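Local coordinates for protein amoebiasin-2 (Entamoeba histolytica, PDB 3M86) that inhibits cysteine proteases of the amoeba by wedging three loops into the substrate-binding site of the target enzyme, at residues Q29-P34 with P69-I74; S50-T55 with E73-P78. All coordinates share one frame; numbering follows the deposited sequence. Where two conformers were deposited one is given.

Contact 1 of 2, residues Q29-P34 with P69-I74; sequences QLRTNP and PSIREI
Gln29 and Glu73 face each other across a non-hydrogen-bonded antiparallel pair and run alongside one another, so that NE2 of Gln29 donates to OE2 of Glu73 at 2.7 Å. The carboxylate accepts with its anti lone pair, and the amide and carboxylate planes are nearly coplanar, 18° apart. A long amide suits this place because it carries a donor to the acid while its CG rests on CG of Glu73. On the same face the bend at chi2 (-40°) folds the Arg31 chain alongside Ile71, so that CD1 of Ile71 lies 4.0 Å above the centre of the guanidinium plane. The aliphatic part follows suit, with CD of Arg31 3.7 Å from CG1 of Ile71.

The other face holds Leu30, Thr32, Ser70 and Arg72. Here Thr32 turns its methyl CG2 to the partner strand, 3.9 Å from CB of Ser70, and CD of Pro34 closes on OG of Ser70 at 3.6 Å. Paired backbone bonds Leu30–Arg72 and Thr32–Ser70 fix the register.

Farther out, Arg72 leads away, with NH1 hydrogen-bonded to the Trp40 carbonyl and NE in a salt bridge with Asp54, while Leu30 packs on Leu88 and Trp40 of the opposing sheet. This twisted pair carries the BC and DE loops of the protease-blocking wedge, as in the chagasin-type I42 fold.

Contact 2 of 2, residues S50-T55 with E73-P78; sequences SLSQDT and EIQLKP
An extra residue in strand 49-58, with Ser52 and Gln53 set against the single residue Gln75, makes a classic beta bulge in the antiparallel hairpin with strand 70-78 and shifts the register by one between Leu51 and Gln53. The carbonyl O of Gln75 receives Ser52 N at 2.9 Å, a weak bond from Ser52 OG and a weak, longer one from Gln53 N. Three donors thus gather on one oxygen. Serine suits the bulge because its short hydroxyl, held between the backbone N and the carbonyl carbon (chi1 49°), reaches back to the neighbouring strand.

Gln75 can be followed outward. Its CB lies 3.1 Å from OG of Ser52 and also near the carbonyl O of Gln53; CG lies a little farther from that same oxygen. The chain then runs out extended beside Gln53, which points the same way, and CD comes 4.0 Å from CB of Gln53. At the tip the two amide planes are 32° apart. NE2 of Gln75 donates to OE1 of Glu73 at 2.8 Å, approaching from above the carboxylate plane, while the other oxygen is taken by Gln29. NE2 also donates to a water, which gives a weak bond to OE1 of Gln53. Glutamine serves well here, since its amide can donate to an acid and to water at a partly exposed surface.

On the other face the Leu51 side chain crosses that of Ile74 at about a right angle, bringing its CD2 3.5 Å from Ile74 CG2, and CD2 also touches CD2 of Leu76. Ile74 and Leu76 pass inward to Leu88 and Ile86 of the second sheet. Asp54 lies alongside Ile74, its carboxylate drawn to Arg72 by a salt bridge. Within the edge strand, Gln53 NE2 donates to OG1 of Thr55 at 3.1 Å, almost straight (177°) and in its own amide plane.

In the fold
Both contacts belong to one sheet of the beta sandwich and share strand 70-78, with Glu73 and Ile74 in each; their centres lie about 14 Å apart. Contact 1 is partly buried and pairs two inner strands at the end carrying inhibitory loops. Contact 2 is a surface contact along outer strand 49-58, farther from those loops. Contact 1 keeps regular pairing, with an amide–carboxylate bond and an arginine–isoleucine pair on one face; contact 2 has a bulge, with amides and a water on one face and a leucine–isoleucine contact on the other. A salt bridge joins them: Arg72 NE of contact 1 meets Asp54 OD2 of contact 2 at 2.8 Å. Glu73 divides its carboxylate between the two, one oxygen each.

Contact 1 of 2, residues Q29-P34 with P69-I74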
# COMPACT_ATOMS: atom_id res chain seq x y z
N GLN A 29 1.47 -4.13 -1.63
CA GLN A 29 1.85 -4.46 -3.00
C GLN A 29 0.59 -4.51 -3.84
O GLN A 29 -0.26 -5.39 -3.64
CB GLN A 29 2.58 -5.80 -3.04
CG GLN A 29 3.95 -5.74 -2.35
CD GLN A 29 4.76 -7.02 -2.51
OE1 GLN A 29 4.22 -8.06 -2.88
NE2 GLN A 29 6.06 -6.93 -2.24
N LEU A 30 0.46 -3.55 -4.75
CA LEU A 30 -0.78 -3.36 -5.51
C LEU A 30 -0.46 -3.30 -6.99
O LEU A 30 0.62 -2.88 -7.38
CB LEU A 30 -1.45 -2.04 -5.10
CG LEU A 30 -1.69 -1.89 -3.59
CD1 LEU A 30 -2.22 -0.49 -3.30
CD2 LEU A 30 -2.66 -2.96 -3.09
N ARG A 31 -1.41 -3.69 -7.83
CA ARG A 31 -1.22 -3.50 -9.26
C ARG A 31 -1.72 -2.12 -9.66
O ARG A 31 -2.64 -1.55 -9.07
CB ARG A 31 -1.91 -4.59 -10.10
CG ARG A 31 -1.37 -6.02 -9.89
CD ARG A 31 0.15 -6.09 -9.75
NE ARG A 31 0.65 -7.47 -9.76
CZ ARG A 31 1.02 -8.16 -8.68
NH1 ARG A 31 0.96 -7.62 -7.47
NH2 ARG A 31 1.46 -9.40 -8.82
N THR A 32 -1.11 -1.58 -10.70
CA THR A 32 -1.42 -0.22 -11.13
C THR A 32 -1.13 -0.09 -12.62
O THR A 32 -0.38 -0.89 -13.18
CB THR A 32 -0.62 0.81 -10.29
OG1 THR A 32 -0.98 2.14 -10.68
CG2 THR A 32 0.89 0.62 -10.48
N ASN A 33 -1.77 0.88 -13.27
CA ASN A 33 -1.58 1.10 -14.71
C ASN A 33 -1.30 2.56 -14.98
O ASN A 33 -2.21 3.32 -15.29
CB ASN A 33 -2.82 0.67 -15.48
CG ASN A 33 -2.69 0.88 -16.97
OD1 ASN A 33 -1.61 1.17 -17.47
ND2 ASN A 33 -3.80 0.72 -17.69
N PRO A 34 -0.03 2.95 -14.87
CA PRO A 34 0.36 4.36 -14.95
C PRO A 34 0.02 5.00 -16.29
O PRO A 34 -0.13 6.21 -16.37
CB PRO A 34 1.89 4.32 -14.80
CG PRO A 34 2.20 3.02 -14.22
CD PRO A 34 1.11 2.06 -14.61
N PRO A 69 0.55 -5.15 -16.24
CA PRO A 69 0.45 -3.89 -15.49
C PRO A 69 1.76 -3.59 -14.77
O PRO A 69 2.79 -4.22 -14.99
CB PRO A 69 -0.62 -4.20 -14.45
CG PRO A 69 -0.43 -5.64 -14.17
CD PRO A 69 -0.02 -6.28 -15.48
N SER A 70 1.70 -2.60 -13.89
CA SER A 70 2.85 -2.30 -13.06
C SER A 70 2.51 -2.67 -11.63
O SER A 70 1.35 -2.96 -11.30
CB SER A 70 3.23 -0.83 -13.18
OG SER A 70 3.57 -0.52 -14.53
N ILE A 71 3.53 -2.67 -10.79
CA ILE A 71 3.37 -2.96 -9.38
C ILE A 71 3.77 -1.75 -8.56
O ILE A 71 4.87 -1.21 -8.75
CB ILE A 71 4.24 -4.15 -8.97
CG1 ILE A 71 3.83 -5.39 -9.78
CG2 ILE A 71 4.12 -4.39 -7.47
CD1 ILE A 71 4.62 -6.63 -9.42
N ARG A 72 2.89 -1.35 -7.66
CA ARG A 72 3.19 -0.30 -6.68
C ARG A 72 3.49 -0.97 -5.35
O ARG A 72 2.72 -1.79 -4.88
CB ARG A 72 1.99 0.63 -6.52
CG ARG A 72 2.18 1.71 -5.46
CD ARG A 72 3.11 2.80 -5.94
NE ARG A 72 3.26 3.89 -4.96
CZ ARG A 72 2.39 4.89 -4.80
NH1 ARG A 72 1.30 4.97 -5.57
NH2 ARG A 72 2.62 5.83 -3.88
N GLU A 73 4.61 -0.63 -4.74
CA GLU A 73 4.94 -1.24 -3.47
C GLU A 73 5.30 -0.14 -2.50
O GLU A 73 6.21 0.65 -2.76
CB GLU A 73 6.10 -2.21 -3.60
CG GLU A 73 6.45 -2.78 -2.24
CD GLU A 73 7.76 -3.52 -2.23
OE1 GLU A 73 8.82 -2.86 -2.24
OE2 GLU A 73 7.72 -4.77 -2.21
N ILE A 74 4.57 -0.08 -1.40
CA ILE A 74 4.79 0.95 -0.39
C ILE A 74 5.17 0.23 0.89
O ILE A 74 4.42 -0.63 1.37
CB ILE A 74 3.52 1.77 -0.13
CG1 ILE A 74 3.09 2.49 -1.41
CG2 ILE A 74 3.77 2.78 0.98
CD1 ILE A 74 1.65 2.96 -1.41

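Contact 2 of 2, residues S50-T55 with E73-P78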
# COMPACT_ATOMS: atom_id res chain seq x y z
N SER A 50 6.75 5.51 9.32
CA SER A 50 7.68 6.13 8.38
C SER A 50 7.62 5.41 7.04
O SER A 50 7.50 4.19 6.99
CB SER A 50 9.10 6.06 8.94
OG SER A 50 10.04 6.59 8.03
N LEU A 51 7.71 6.17 5.94
CA LEU A 51 7.75 5.58 4.60
C LEU A 51 9.18 5.11 4.38
O LEU A 51 10.09 5.92 4.22
CB LEU A 51 7.40 6.64 3.56
CG LEU A 51 7.22 6.25 2.09
CD1 LEU A 51 8.55 5.93 1.42
CD2 LEU A 51 6.23 5.10 1.94
N SER A 52 9.38 3.80 4.41
CA SER A 52 10.72 3.26 4.29
C SER A 52 11.10 3.14 2.81
O SER A 52 12.25 3.34 2.43
CB SER A 52 10.84 1.91 5.00
OG SER A 52 9.79 1.04 4.64
N GLN A 53 10.12 2.84 1.97
CA GLN A 53 10.39 2.73 0.54
C GLN A 53 9.08 2.82 -0.23
O GLN A 53 8.04 2.34 0.22
CB GLN A 53 11.14 1.42 0.23
CG GLN A 53 11.55 1.27 -1.23
CD GLN A 53 12.41 0.04 -1.48
OE1 GLN A 53 13.18 -0.38 -0.62
NE2 GLN A 53 12.27 -0.54 -2.67
N ASP A 54 9.12 3.49 -1.38
CA ASP A 54 7.98 3.54 -2.27
C ASP A 54 8.51 3.30 -3.67
O ASP A 54 9.46 3.97 -4.12
CB ASP A 54 7.31 4.92 -2.17
CG ASP A 54 5.96 4.95 -2.85
OD1 ASP A 54 5.27 6.00 -2.76
OD2 ASP A 54 5.58 3.92 -3.45
N THR A 55 7.93 2.32 -4.35
CA THR A 55 8.40 1.89 -5.66
C THR A 55 7.26 1.67 -6.62
O THR A 55 6.18 1.20 -6.23
CB THR A 55 9.13 0.54 -5.53
OG1 THR A 55 10.27 0.70 -4.68
CG2 THR A 55 9.58 0.02 -6.89
N GLU A 73 4.61 -0.63 -4.74
CA GLU A 73 4.94 -1.24 -3.47
C GLU A 73 5.30 -0.14 -2.50
O GLU A 73 6.21 0.65 -2.76
CB GLU A 73 6.10 -2.21 -3.60
CG GLU A 73 6.45 -2.78 -2.24
CD GLU A 73 7.76 -3.52 -2.23
OE1 GLU A 73 8.82 -2.86 -2.24
OE2 GLU A 73 7.72 -4.77 -2.21
N ILE A 74 4.57 -0.08 -1.40
CA ILE A 74 4.79 0.95 -0.39
C ILE A 74 5.17 0.23 0.89
O ILE A 74 4.42 -0.63 1.37
CB ILE A 74 3.52 1.77 -0.13
CG1 ILE A 74 3.09 2.49 -1.41
CG2 ILE A 74 3.77 2.78 0.98
CD1 ILE A 74 1.65 2.96 -1.41
N GLN A 75 6.34 0.54 1.43
CA GLN A 75 6.77 -0.10 2.66
C GLN A 75 6.72 0.88 3.81
O GLN A 75 7.24 1.99 3.71
CB GLN A 75 8.19 -0.64 2.51
CG GLN A 75 8.37 -1.60 1.36
CD GLN A 75 9.78 -2.15 1.32
OE1 GLN A 75 10.45 -2.23 2.35
NE2 GLN A 75 10.25 -2.51 0.14
N LEU A 76 6.08 0.46 4.91
CA LEU A 76 5.93 1.33 6.08
C LEU A 76 6.56 0.71 7.31
O LEU A 76 6.38 -0.48 7.59
CB LEU A 76 4.45 1.56 6.40
CG LEU A 76 3.63 2.21 5.29
CD1 LEU A 76 2.15 2.19 5.67
CD2 LEU A 76 4.14 3.62 5.07
N LYS A 77 7.30 1.52 8.05
CA LYS A 77 7.94 1.02 9.26
C LYS A 77 7.35 1.75 10.45
O LYS A 77 7.29 2.97 10.45
CB LYS A 77 9.44 1.28 9.19
CG LYS A 77 10.21 0.73 10.39
CD LYS A 77 11.71 0.93 10.22
CE LYS A 77 12.47 0.41 11.42
NZ LYS A 77 13.95 0.56 11.25
N PRO A 78 6.93 1.02 11.48
CA PRO A 78 6.38 1.73 12.65
C PRO A 78 7.38 2.71 13.28
O PRO A 78 8.56 2.38 13.44
CB PRO A 78 6.11 0.60 13.64
CG PRO A 78 5.91 -0.60 12.80
CD PRO A 78 6.83 -0.44 11.61
O HOH W 1 12.95 -3.81 -0.39